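Local coordinates for protein P47 (PDB 6EKT), which may form part of a progenitor toxin complex that protects botulinum neurotoxin in the host gut, and has the fold of tubular lipid-binding (TULIP) proteins, at residues 292-297 with 384-389; 303-308 with 319-324; 331-336 with 366-371; 351-356 with 397-402. All blocks are in the same frame, centred on the assembly; numbering follows the deposited sequence. Where two conformers were deposited one is given.

Interaction 1 (292-297 with 384-389)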
loop_
_atom_site.group_PDB
_atom_site.type_symbol
_atom_site.label_atom_id
_atom_site.label_comp_id
_atom_site.label_asym_id
_atom_site.label_seq_id
_atom_site.Cartn_x
_atom_site.Cartn_y
_atom_site.Cartn_z
ATOM N N LEU A 292 27.945 -1.075 30.286
ATOM C CA LEU A 292 29.160 -1.079 29.457
ATOM C C LEU A 292 30.416 -1.157 30.301
ATOM O O LEU A 292 30.622 -0.327 31.207
ATOM C CB LEU A 292 29.238 0.211 28.635
ATOM C CG LEU A 292 28.190 0.455 27.594
ATOM C CD1 LEU A 292 28.414 1.879 27.096
ATOM C CD2 LEU A 292 28.383 -0.564 26.476
ATOM N N LYS A 293 31.284 -2.122 29.978
ATOM C CA LYS A 293 32.497 -2.323 30.752
ATOM C C LYS A 293 33.588 -1.446 30.173
ATOM O O LYS A 293 33.936 -1.568 29.002
ATOM C CB LYS A 293 32.939 -3.796 30.758
ATOM C CG LYS A 293 33.966 -4.123 31.829
ATOM C CD LYS A 293 34.041 -5.630 32.050
ATOM C CE LYS A 293 35.377 -6.129 32.555
ATOM N NZ LYS A 293 35.874 -5.432 33.772
ATOM N N VAL A 294 34.091 -0.550 31.002
ATOM C CA VAL A 294 35.211 0.328 30.655
ATOM C C VAL A 294 36.249 0.155 31.755
ATOM O O VAL A 294 35.979 0.406 32.942
ATOM C CB VAL A 294 34.768 1.811 30.505
ATOM C CG1 VAL A 294 35.909 2.654 29.946
ATOM C CG2 VAL A 294 33.533 1.930 29.626
ATOM N N ALA A 295 37.446 -0.287 31.356
ATOM C CA ALA A 295 38.464 -0.825 32.267
ATOM C C ALA A 295 37.845 -1.879 33.209
ATOM O O ALA A 295 37.224 -2.831 32.732
ATOM C CB ALA A 295 39.230 0.285 33.022
ATOM N N ALA A 296 37.973 -1.710 34.523
ATOM C CA ALA A 296 37.476 -2.742 35.456
ATOM C C ALA A 296 35.978 -2.636 35.819
ATOM O O ALA A 296 35.431 -3.537 36.452
ATOM C CB ALA A 296 38.324 -2.800 36.704
ATOM N N LEU A 297 35.318 -1.557 35.412
ATOM C CA LEU A 297 33.966 -1.255 35.917
ATOM C C LEU A 297 32.910 -1.174 34.824
ATOM O O LEU A 297 33.218 -0.899 33.655
ATOM C CB LEU A 297 33.970 0.038 36.747
ATOM C CG LEU A 297 34.832 0.112 38.014
ATOM C CD1 LEU A 297 35.109 1.560 38.390
ATOM C CD2 LEU A 297 34.227 -0.655 39.203
ATOM N N THR A 384 32.695 8.353 28.583
ATOM C CA THR A 384 31.853 9.183 27.693
ATOM C C THR A 384 31.994 8.725 26.241
ATOM O O THR A 384 30.989 8.536 25.553
ATOM C CB THR A 384 32.191 10.671 27.860
ATOM O OG1 THR A 384 32.044 11.027 29.243
ATOM C CG2 THR A 384 31.263 11.550 26.997
ATOM N N HIS A 385 33.233 8.497 25.808
ATOM C CA HIS A 385 33.534 7.956 24.499
ATOM C C HIS A 385 32.887 6.592 24.265
ATOM O O HIS A 385 32.186 6.434 23.259
ATOM C CB HIS A 385 35.049 7.863 24.277
ATOM C CG HIS A 385 35.422 7.359 22.919
ATOM N ND1 HIS A 385 35.194 8.079 21.767
ATOM C CD2 HIS A 385 35.995 6.196 22.528
ATOM C CE1 HIS A 385 35.617 7.381 20.724
ATOM N NE2 HIS A 385 36.116 6.238 21.161
ATOM N N TRP A 386 33.094 5.633 25.178
ATOM C CA TRP A 386 32.451 4.302 25.064
ATOM C C TRP A 386 30.917 4.390 25.017
ATOM O O TRP A 386 30.251 3.682 24.232
ATOM C CB TRP A 386 32.883 3.388 26.221
ATOM C CG TRP A 386 33.977 2.417 25.887
ATOM C CD1 TRP A 386 33.860 1.051 25.822
ATOM C CD2 TRP A 386 35.353 2.712 25.615
ATOM N NE1 TRP A 386 35.069 0.488 25.503
ATOM C CE2 TRP A 386 36.000 1.481 25.366
ATOM C CE3 TRP A 386 36.100 3.898 25.533
ATOM C CZ2 TRP A 386 37.371 1.395 25.048
ATOM C CZ3 TRP A 386 37.474 3.809 25.218
ATOM C CH2 TRP A 386 38.084 2.566 24.980
ATOM N N SER A 387 30.353 5.264 25.842
ATOM C CA SER A 387 28.885 5.439 25.880
ATOM C C SER A 387 28.345 5.946 24.534
ATOM O O SER A 387 27.355 5.419 23.990
ATOM C CB SER A 387 28.481 6.412 27.002
ATOM O OG SER A 387 28.804 5.886 28.276
ATOM N N ILE A 388 28.978 6.999 24.013
ATOM C CA ILE A 388 28.561 7.574 22.731
ATOM C C ILE A 388 28.715 6.539 21.605
ATOM O O ILE A 388 27.760 6.319 20.827
ATOM C CB ILE A 388 29.341 8.891 22.410
ATOM C CG1 ILE A 388 28.854 10.033 23.326
ATOM C CG2 ILE A 388 29.144 9.284 20.937
ATOM C CD1 ILE A 388 29.744 11.275 23.322
ATOM N N LYS A 389 29.868 5.861 21.557
ATOM C CA LYS A 389 30.119 4.851 20.493
ATOM C C LYS A 389 29.141 3.679 20.594
ATOM O O LYS A 389 28.620 3.201 19.562
ATOM C CB LYS A 389 31.559 4.354 20.512
ATOM C CG LYS A 389 32.571 5.446 20.132
ATOM C CD LYS A 389 32.569 5.752 18.652
ATOM C CE LYS A 389 33.070 4.573 17.817
ATOM N NZ LYS A 389 32.999 4.864 16.351
#
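V294, which packs on W386 of the long helix, has its own backbone N bonded to L297 O at 2.8 Å. The return bond from L297 N to V294 O is longer, at 3.2 Å. The pair closes a two-residue beta hairpin with a type II' turn, A295 and A296 at its corner, between strand 292-294 and the strand that follows. In the TULIP-like architecture of P47 a sheet wraps around a long helix, and this hairpin lies against helix 374-394, with the axes of the short segments 9.3 Å apart. K293 leaves the strand on the side away from the helix and curls back, so that NZ donates to a lone pair of A295 O at 3.1 Å, bracing the turn.

Apolar contacts make the joint with the helix. V294 meets W386 mainly through CG2, which rests 3.8 Å from W386 CB, where the ring joins the chain; CG1, anti to the backbone N, lies farther off, over one face of the indole. Two residues before V294 on the same strand, L292 points toward the helix backbone. S387 OG is bonded one turn back to V383 O and adds little to the joint. The branch of L292 that meets the helix is CD1, 3.8 Å from S387 CA and 3.9 Å from W386 O.

Interaction 2 (303-308 with 319-324)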
loop_
_atom_site.group_PDB
_atom_site.type_symbol
_atom_site.label_atom_id
_atom_site.label_comp_id
_atom_site.label_asym_id
_atom_site.label_seq_id
_atom_site.Cartn_x
_atom_site.Cartn_y
_atom_site.Cartn_z
ATOM N N ILE A 303 19.447 7.737 28.428
ATOM C CA ILE A 303 19.041 8.637 27.360
ATOM C C ILE A 303 17.737 9.261 27.830
ATOM O O ILE A 303 16.764 8.537 28.117
ATOM C CB ILE A 303 18.855 7.902 26.000
ATOM C CG1 ILE A 303 20.182 7.272 25.532
ATOM C CG2 ILE A 303 18.315 8.859 24.915
ATOM C CD1 ILE A 303 20.033 6.334 24.327
ATOM N N ASN A 304 17.730 10.590 27.937
ATOM C CA ASN A 304 16.561 11.290 28.451
ATOM C C ASN A 304 15.628 11.823 27.369
ATOM O O ASN A 304 14.443 11.959 27.623
ATOM C CB ASN A 304 16.967 12.399 29.411
ATOM C CG ASN A 304 17.729 11.859 30.610
ATOM O OD1 ASN A 304 17.280 10.917 31.270
ATOM N ND2 ASN A 304 18.904 12.418 30.865
ATOM N N ASN A 305 16.169 12.122 26.190
ATOM C CA ASN A 305 15.356 12.639 25.067
ATOM C C ASN A 305 15.798 11.914 23.821
ATOM O O ASN A 305 16.995 11.806 23.556
ATOM C CB ASN A 305 15.546 14.150 24.861
ATOM C CG ASN A 305 15.304 14.944 26.114
ATOM O OD1 ASN A 305 16.253 15.400 26.746
ATOM N ND2 ASN A 305 14.041 15.103 26.500
ATOM N N PHE A 306 14.825 11.443 23.055
ATOM C CA PHE A 306 15.061 10.662 21.878
ATOM C C PHE A 306 13.989 11.076 20.880
ATOM O O PHE A 306 12.817 11.124 21.238
ATOM C CB PHE A 306 14.901 9.166 22.223
ATOM C CG PHE A 306 15.218 8.232 21.089
ATOM C CD1 PHE A 306 14.222 7.821 20.189
ATOM C CD2 PHE A 306 16.507 7.699 20.947
ATOM C CE1 PHE A 306 14.520 6.929 19.163
ATOM C CE2 PHE A 306 16.809 6.811 19.914
ATOM C CZ PHE A 306 15.803 6.424 19.024
ATOM N N SER A 307 14.409 11.392 19.659
ATOM C CA SER A 307 13.476 11.645 18.578
ATOM C C SER A 307 13.966 10.919 17.354
ATOM O O SER A 307 15.166 10.693 17.195
ATOM C CB SER A 307 13.323 13.141 18.311
ATOM O OG SER A 307 13.149 13.829 19.538
ATOM N N MET A 308 13.022 10.537 16.503
ATOM C CA MET A 308 13.315 9.824 15.279
ATOM C C MET A 308 12.260 10.233 14.271
ATOM O O MET A 308 11.056 10.093 14.535
ATOM C CB MET A 308 13.218 8.302 15.541
ATOM C CG MET A 308 13.280 7.431 14.284
ATOM S SD MET A 308 13.029 5.688 14.689
ATOM C CE MET A 308 14.665 5.218 15.256
ATOM N N SER A 319 17.880 12.016 16.854
ATOM C CA SER A 319 18.482 13.042 17.711
ATOM C C SER A 319 18.215 12.628 19.158
ATOM O O SER A 319 17.072 12.317 19.533
ATOM C CB SER A 319 17.890 14.422 17.373
ATOM O OG SER A 319 18.502 15.445 18.150
ATOM N N LEU A 320 19.271 12.579 19.974
ATOM C CA LEU A 320 19.095 12.152 21.361
ATOM C C LEU A 320 20.025 12.904 22.311
ATOM O O LEU A 320 21.091 13.391 21.885
ATOM C CB LEU A 320 19.276 10.622 21.485
ATOM C CG LEU A 320 20.671 10.026 21.232
ATOM C CD1 LEU A 320 21.465 10.035 22.536
ATOM C CD2 LEU A 320 20.621 8.618 20.650
ATOM N N ARG A 321 19.611 12.970 23.577
ATOM C CA ARG A 321 20.373 13.616 24.641
ATOM C C ARG A 321 20.330 12.694 25.843
ATOM O O ARG A 321 19.270 12.147 26.185
ATOM C CB ARG A 321 19.715 14.951 25.011
ATOM C CG ARG A 321 20.467 15.887 25.964
ATOM C CD ARG A 321 19.798 17.281 25.978
ATOM N NE ARG A 321 19.182 17.612 24.662
ATOM C CZ ARG A 321 17.869 17.662 24.386
ATOM N NH1 ARG A 321 17.463 17.948 23.160
ATOM N NH2 ARG A 321 16.947 17.448 25.315
ATOM N N GLY A 322 21.477 12.568 26.509
ATOM C CA GLY A 322 21.572 11.724 27.700
ATOM C C GLY A 322 22.754 12.109 28.577
ATOM O O GLY A 322 23.364 13.173 28.413
ATOM N N LEU A 323 23.053 11.240 29.531
ATOM C CA LEU A 323 24.148 11.464 30.465
ATOM C C LEU A 323 24.684 10.108 30.903
ATOM O O LEU A 323 23.986 9.093 30.774
ATOM C CB LEU A 323 23.687 12.290 31.683
ATOM C CG LEU A 323 22.505 11.795 32.507
ATOM C CD1 LEU A 323 22.960 10.756 33.542
ATOM C CD2 LEU A 323 21.854 12.991 33.189
ATOM N N VAL A 324 25.901 10.109 31.435
ATOM C CA VAL A 324 26.471 8.892 32.018
ATOM C C VAL A 324 27.299 9.314 33.239
ATOM O O VAL A 324 28.120 10.235 33.152
ATOM C CB VAL A 324 27.287 8.039 30.993
ATOM C CG1 VAL A 324 28.472 8.811 30.394
ATOM C CG2 VAL A 324 27.712 6.693 31.588
HETATM O O HOH W 1 15.974 14.583 21.116
#
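This is a backbone pairing within a beta hairpin, where antiparallel strands 297-311 and 315-326 run side by side in the sheet that wraps the long helix. A classic beta bulge interrupts it: N304 and N305 both face R321, and R321 O accepts two N-H groups, from N304 N at 2.8 Å and from N305 N at 3.1 Å. Both donors lie in the carbonyl plane. Beyond the bulge the regular pattern resumes, S307 and S319 forming a hydrogen-bonded pair in which S307 N reaches S319 O at 2.8 Å. A water also donates to S319 O.

I303, F306 and L320 share one face of the sheet, and I391 of helix 374-394 touches both I303 and L320. L320 CB meets I303 CG2 at 4.0 Å and F306 CD2 at 4.1 Å. Opposite I303 stands G322, and the two CA atoms come within 4.0 Å.

N305 and R321 lie on the other face with the two serines. A bend at chi3 (-31°) turns the guanidinium of R321 across the strands toward N305, its plane 46° from the N305 amide, and brings NH2 to 2.6 Å from N305 OD1. One face of this pairing is therefore apolar, with I303 and L320 reaching the helix, whereas the other carries polar groups, with the R321 charge probably drawn toward the amide oxygen.

Interaction 3 (331-336 with 366-371)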
loop_
_atom_site.group_PDB
_atom_site.type_symbol
_atom_site.label_atom_id
_atom_site.label_comp_id
_atom_site.label_asym_id
_atom_site.label_seq_id
_atom_site.Cartn_x
_atom_site.Cartn_y
_atom_site.Cartn_z
ATOM N N ALA A 331 28.920 11.639 41.277
ATOM C CA ALA A 331 28.991 13.104 41.185
ATOM C C ALA A 331 29.676 13.538 39.908
ATOM O O ALA A 331 29.430 14.639 39.386
ATOM C CB ALA A 331 29.729 13.686 42.394
ATOM N N VAL A 332 30.559 12.675 39.416
ATOM C CA VAL A 332 31.282 12.939 38.187
ATOM C C VAL A 332 30.521 12.322 37.022
ATOM O O VAL A 332 30.256 11.114 37.013
ATOM C CB VAL A 332 32.720 12.403 38.264
ATOM C CG1 VAL A 332 33.430 12.603 36.928
ATOM C CG2 VAL A 332 33.482 13.108 39.398
ATOM N N TYR A 333 30.157 13.163 36.045
ATOM C CA TYR A 333 29.284 12.707 34.946
ATOM C C TYR A 333 29.435 13.566 33.712
ATOM O O TYR A 333 29.986 14.682 33.779
ATOM C CB TYR A 333 27.818 12.656 35.385
ATOM C CG TYR A 333 27.100 13.999 35.422
ATOM C CD1 TYR A 333 27.247 14.856 36.519
ATOM C CD2 TYR A 333 26.266 14.390 34.376
ATOM C CE1 TYR A 333 26.591 16.079 36.566
ATOM C CE2 TYR A 333 25.601 15.615 34.404
ATOM C CZ TYR A 333 25.764 16.438 35.500
ATOM O OH TYR A 333 25.105 17.629 35.529
ATOM N N SER A 334 28.935 13.042 32.595
ATOM C CA SER A 334 28.945 13.747 31.326
ATOM C C SER A 334 27.531 13.868 30.795
ATOM O O SER A 334 26.762 12.915 30.905
ATOM C CB SER A 334 29.733 12.945 30.297
ATOM O OG SER A 334 31.104 13.147 30.490
ATOM N N ASP A 335 27.201 15.030 30.237
ATOM C CA ASP A 335 26.083 15.137 29.299
ATOM C C ASP A 335 26.586 14.814 27.904
ATOM O O ASP A 335 27.728 15.141 27.569
ATOM C CB ASP A 335 25.509 16.552 29.292
ATOM C CG ASP A 335 24.998 16.978 30.646
ATOM O OD1 ASP A 335 24.101 16.321 31.184
ATOM O OD2 ASP A 335 25.519 17.972 31.167
ATOM N N PHE A 336 25.732 14.182 27.097
ATOM C CA PHE A 336 26.046 13.990 25.685
ATOM C C PHE A 336 24.833 14.151 24.767
ATOM O O PHE A 336 23.686 14.024 25.196
ATOM C CB PHE A 336 26.728 12.645 25.450
ATOM C CG PHE A 336 25.913 11.467 25.916
ATOM C CD1 PHE A 336 24.851 10.979 25.134
ATOM C CD2 PHE A 336 26.205 10.843 27.113
ATOM C CE1 PHE A 336 24.095 9.887 25.555
ATOM C CE2 PHE A 336 25.453 9.734 27.536
ATOM C CZ PHE A 336 24.398 9.266 26.755
ATOM N N LYS A 366 29.588 17.288 27.501
ATOM C CA LYS A 366 30.060 18.244 28.512
ATOM C C LYS A 366 30.440 17.450 29.751
ATOM O O LYS A 366 29.576 16.757 30.322
ATOM C CB LYS A 366 28.976 19.272 28.849
ATOM C CG LYS A 366 29.503 20.340 29.801
ATOM C CD LYS A 366 28.560 21.536 29.869
ATOM C CE LYS A 366 29.013 22.522 30.937
ATOM N NZ LYS A 366 30.504 22.632 31.011
ATOM N N TYR A 367 31.715 17.549 30.161
ATOM C CA TYR A 367 32.170 16.909 31.411
ATOM C C TYR A 367 31.805 17.732 32.644
ATOM O O TYR A 367 31.910 18.951 32.612
ATOM C CB TYR A 367 33.693 16.752 31.446
ATOM C CG TYR A 367 34.306 15.930 30.344
ATOM C CD1 TYR A 367 33.657 14.794 29.834
ATOM C CD2 TYR A 367 35.573 16.250 29.855
ATOM C CE1 TYR A 367 34.244 14.027 28.819
ATOM C CE2 TYR A 367 36.169 15.484 28.853
ATOM C CZ TYR A 367 35.515 14.372 28.357
ATOM O OH TYR A 367 36.105 13.633 27.351
ATOM N N HIS A 368 31.452 17.055 33.732
ATOM C CA HIS A 368 31.241 17.688 35.031
ATOM C C HIS A 368 32.208 17.032 36.025
ATOM O O HIS A 368 31.992 15.896 36.453
ATOM C CB HIS A 368 29.795 17.506 35.473
ATOM C CG HIS A 368 28.806 18.126 34.539
ATOM N ND1 HIS A 368 28.295 19.396 34.735
ATOM C CD2 HIS A 368 28.260 17.671 33.390
ATOM C CE1 HIS A 368 27.462 19.687 33.747
ATOM N NE2 HIS A 368 27.419 18.656 32.920
ATOM N N LEU A 369 33.278 17.753 36.351
ATOM C CA LEU A 369 34.444 17.238 37.081
ATOM C C LEU A 369 34.895 18.340 38.020
ATOM O O LEU A 369 34.750 19.523 37.685
ATOM C CB LEU A 369 35.613 17.013 36.106
ATOM C CG LEU A 369 35.541 15.879 35.118
ATOM C CD1 LEU A 369 36.436 16.176 33.948
ATOM C CD2 LEU A 369 36.026 14.638 35.845
ATOM N N PHE A 370 35.482 17.972 39.154
ATOM C CA PHE A 370 36.124 18.972 40.009
ATOM C C PHE A 370 37.393 19.521 39.304
ATOM O O PHE A 370 38.148 18.740 38.735
ATOM C CB PHE A 370 36.476 18.366 41.372
ATOM C CG PHE A 370 36.968 19.378 42.362
ATOM C CD1 PHE A 370 36.068 20.154 43.092
ATOM C CD2 PHE A 370 38.343 19.577 42.544
ATOM C CE1 PHE A 370 36.536 21.122 44.000
ATOM C CE2 PHE A 370 38.812 20.530 43.439
ATOM C CZ PHE A 370 37.910 21.306 44.168
ATOM N N PRO A 371 37.618 20.866 39.328
ATOM C CA PRO A 371 38.763 21.479 38.642
ATOM C C PRO A 371 40.088 20.853 39.029
ATOM O O PRO A 371 40.390 20.727 40.223
ATOM C CB PRO A 371 38.688 22.943 39.100
ATOM C CG PRO A 371 37.216 23.181 39.216
ATOM C CD PRO A 371 36.700 21.902 39.849
#
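The rings of Y333 and H368 form an offset stack, centroids 4.2 Å apart and planes only 5° from parallel. H368 CD2 lies over one face of the tyrosine, toward its rim, and Y333 OH sits over the centre of the imidazole. At the edges, A331 O and D335 OD1 lie in the plane of the Y333 ring. The stack sits on an antiparallel hairpin of the helix-wrapping sheet, strands 329-347 and 352-368, near one end of the elongated molecule. Y333 also makes a cation-pi contact with R325.

D335 fixes the rotation of the imidazole: H368 NE2 donates to OD2 at 2.7 Å, reaching it from above the carboxylate plane, with the two planes 86° apart. The nearby carboxylate would probably favour a protonated histidine. Y333 and H368 pair through their backbones too, with a good bond from H368 N to Y333 O (2.8 Å) and a weak one in return.

S334 and Y367 point to the opposite face. S334 OG, bonded to T384 of the long helix, lies in the plane of the Y367 ring, 3.1 Å from CD1. Where the pairing ends, V332 CG1 presses tightly on L369 CD2 at 3.5 Å.

Interaction 4 (351-356 with 397-402)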
loop_
_atom_site.group_PDB
_atom_site.type_symbol
_atom_site.label_atom_id
_atom_site.label_comp_id
_atom_site.label_asym_id
_atom_site.label_seq_id
_atom_site.Cartn_x
_atom_site.Cartn_y
_atom_site.Cartn_z
ATOM N N LYS A 351 17.224 -10.861 1.409
ATOM C CA LYS A 351 15.866 -10.437 1.797
ATOM C C LYS A 351 15.823 -9.731 3.157
ATOM O O LYS A 351 14.797 -9.742 3.836
ATOM C CB LYS A 351 14.881 -11.639 1.749
ATOM C CG LYS A 351 14.237 -11.937 0.391
ATOM C CD LYS A 351 15.236 -12.250 -0.710
ATOM C CE LYS A 351 14.554 -12.526 -2.038
ATOM N NZ LYS A 351 15.629 -12.779 -3.031
ATOM N N LYS A 352 16.940 -9.131 3.563
ATOM C CA LYS A 352 16.961 -8.346 4.790
ATOM C C LYS A 352 16.631 -6.899 4.468
ATOM O O LYS A 352 17.125 -6.344 3.474
ATOM C CB LYS A 352 18.314 -8.431 5.519
ATOM C CG LYS A 352 18.652 -9.800 6.103
ATOM C CD LYS A 352 19.871 -9.716 7.024
ATOM C CE LYS A 352 20.432 -11.098 7.316
ATOM N NZ LYS A 352 21.392 -11.021 8.443
ATOM N N ALA A 353 15.784 -6.319 5.310
ATOM C CA ALA A 353 15.427 -4.903 5.270
ATOM C C ALA A 353 15.847 -4.334 6.612
ATOM O O ALA A 353 15.411 -4.813 7.669
ATOM C CB ALA A 353 13.940 -4.723 5.072
ATOM N N TYR A 354 16.699 -3.315 6.560
ATOM C CA TYR A 354 17.337 -2.790 7.758
ATOM C C TYR A 354 17.713 -1.330 7.582
ATOM O O TYR A 354 17.787 -0.808 6.458
ATOM C CB TYR A 354 18.578 -3.647 8.125
ATOM C CG TYR A 354 19.679 -3.661 7.068
ATOM C CD1 TYR A 354 19.646 -4.559 5.994
ATOM C CD2 TYR A 354 20.763 -2.765 7.151
ATOM C CE1 TYR A 354 20.656 -4.572 5.029
ATOM C CE2 TYR A 354 21.769 -2.762 6.190
ATOM C CZ TYR A 354 21.712 -3.660 5.135
ATOM O OH TYR A 354 22.718 -3.642 4.196
ATOM N N PHE A 355 17.964 -0.684 8.713
ATOM C CA PHE A 355 18.502 0.647 8.735
ATOM C C PHE A 355 19.992 0.548 9.113
ATOM O O PHE A 355 20.328 -0.030 10.143
ATOM C CB PHE A 355 17.713 1.509 9.712
ATOM C CG PHE A 355 16.323 1.842 9.233
ATOM C CD1 PHE A 355 16.111 2.944 8.403
ATOM C CD2 PHE A 355 15.228 1.036 9.591
ATOM C CE1 PHE A 355 14.837 3.249 7.962
ATOM C CE2 PHE A 355 13.943 1.348 9.152
ATOM C CZ PHE A 355 13.752 2.459 8.340
ATOM N N GLU A 356 20.852 1.066 8.234
ATOM C CA GLU A 356 22.306 1.028 8.396
ATOM C C GLU A 356 22.724 1.850 9.592
ATOM O O GLU A 356 22.071 2.844 9.926
ATOM C CB GLU A 356 23.002 1.640 7.177
ATOM C CG GLU A 356 23.240 0.730 5.986
ATOM C CD GLU A 356 23.923 1.463 4.838
ATOM O OE1 GLU A 356 24.129 2.700 4.946
ATOM O OE2 GLU A 356 24.233 0.810 3.814
ATOM N N PHE A 397 19.168 -1.086 12.887
ATOM C CA PHE A 397 18.334 -2.240 13.278
ATOM C C PHE A 397 17.643 -2.842 12.055
ATOM O O PHE A 397 17.547 -2.186 11.009
ATOM C CB PHE A 397 17.284 -1.830 14.341
ATOM C CG PHE A 397 16.327 -0.752 13.873
ATOM C CD1 PHE A 397 16.666 0.612 13.979
ATOM C CD2 PHE A 397 15.083 -1.092 13.325
ATOM C CE1 PHE A 397 15.793 1.597 13.543
ATOM C CE2 PHE A 397 14.207 -0.104 12.893
ATOM C CZ PHE A 397 14.564 1.233 12.999
ATOM N N GLU A 398 17.166 -4.076 12.207
ATOM C CA GLU A 398 16.511 -4.804 11.135
ATOM C C GLU A 398 14.999 -4.759 11.312
ATOM O O GLU A 398 14.493 -4.844 12.433
ATOM C CB GLU A 398 16.997 -6.260 11.162
ATOM C CG GLU A 398 17.003 -6.975 9.826
ATOM C CD GLU A 398 17.617 -8.375 9.931
ATOM O OE1 GLU A 398 18.684 -8.529 10.552
ATOM O OE2 GLU A 398 17.028 -9.320 9.385
ATOM N N LEU A 399 14.274 -4.633 10.196
ATOM C CA LEU A 399 12.851 -4.881 10.214
ATOM C C LEU A 399 12.626 -6.374 10.149
ATOM O O LEU A 399 13.493 -7.129 9.688
ATOM C CB LEU A 399 12.155 -4.209 9.022
ATOM C CG LEU A 399 12.313 -2.692 8.836
ATOM C CD1 LEU A 399 11.482 -2.271 7.629
ATOM C CD2 LEU A 399 11.899 -1.887 10.064
ATOM N N ILE A 400 11.456 -6.795 10.612
ATOM C CA ILE A 400 10.957 -8.137 10.348
ATOM C C ILE A 400 10.498 -8.134 8.901
ATOM O O ILE A 400 9.634 -7.325 8.502
ATOM C CB ILE A 400 9.759 -8.486 11.245
ATOM C CG1 ILE A 400 10.179 -8.494 12.715
ATOM C CG2 ILE A 400 9.125 -9.820 10.831
ATOM C CD1 ILE A 400 9.082 -7.992 13.621
ATOM N N ASN A 401 11.076 -9.028 8.106
ATOM C CA ASN A 401 10.611 -9.194 6.747
ATOM C C ASN A 401 9.412 -10.145 6.744
ATOM O O ASN A 401 9.599 -11.361 6.721
ATOM C CB ASN A 401 11.751 -9.684 5.828
ATOM C CG ASN A 401 11.302 -9.897 4.378
ATOM O OD1 ASN A 401 10.120 -10.082 4.097
ATOM N ND2 ASN A 401 12.255 -9.891 3.454
ATOM N N ASN A 402 8.199 -9.588 6.806
ATOM C CA ASN A 402 6.953 -10.355 6.571
ATOM C C ASN A 402 6.215 -9.825 5.327
ATOM O O ASN A 402 4.979 -9.809 5.286
ATOM C CB ASN A 402 6.030 -10.296 7.802
ATOM C CG ASN A 402 5.529 -8.885 8.102
ATOM O OD1 ASN A 402 6.048 -7.896 7.580
ATOM N ND2 ASN A 402 4.500 -8.791 8.935
HETATM O O HOH W 2 14.595 -7.889 7.216
#
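Different first torsions bring the rings of F355 and F397 together: F397 CG stands between its backbone N and carbonyl carbon (chi1 60°), whereas F355 CG is anti to its carbonyl carbon (chi1 -71°). The two side chains then lie side by side and point the same way, planes 35° apart. F355 CD2 comes over a face of the F397 ring, 3.5 Å from CZ. L399 CD2 approaches the F355 ring at its edge, 3.9 Å from CE2. F247 of helix 244-252 touches both F355 and L399, and L316 touches both phenylalanines, which places this apolar cluster inside the fold.

After the long helix 374-394 the chain re-enters the sheet as a short, weakly bonded strand, 397-398, antiparallel to the start of strand 352-368. F355 N binds F397 O at 2.8 Å, and L399 N binds A353 O at the same distance. Beyond these bonds the segments part, and a water bridges them, accepting from A353 N and donating to L399 O at 2.8 Å.

On the outer side E398 crosses K352 obliquely, OE2 lying 3.7 Å from CG; the charged ends, NZ and OE1, stay too far apart for a salt bridge. The amide of N401 reaches the turn before the strand. ND2 donates in its own amide plane to K351 O at 2.6 Å, while OD1 accepts from F403 N as the next helix begins.

Overall arrangement
All four contacts reach the same antiparallel sheet; interaction 1 joins it to helix 374-394. Interactions 1, 2 and 3 cluster with centres 15 to 17 Å apart. Strands 315-326 and 329-347 are neighbours, so backbone bonds join interactions 2 and 3, while T384 and S387 of interaction 1 reach S334 and V324. Along the chain, interactions 2 and 3 follow each other between the segments of interaction 1. Interaction 4 alternates with interactions 1 and 3: 351-356 lies between the segments of interaction 3, and 397-402 follows the helix. M308 touches F397. Strand 352-368 spans from interaction 3, near one end of the molecule, to interaction 4, about 37 Å away between centres, consistent with the elongated TULIP-like fold.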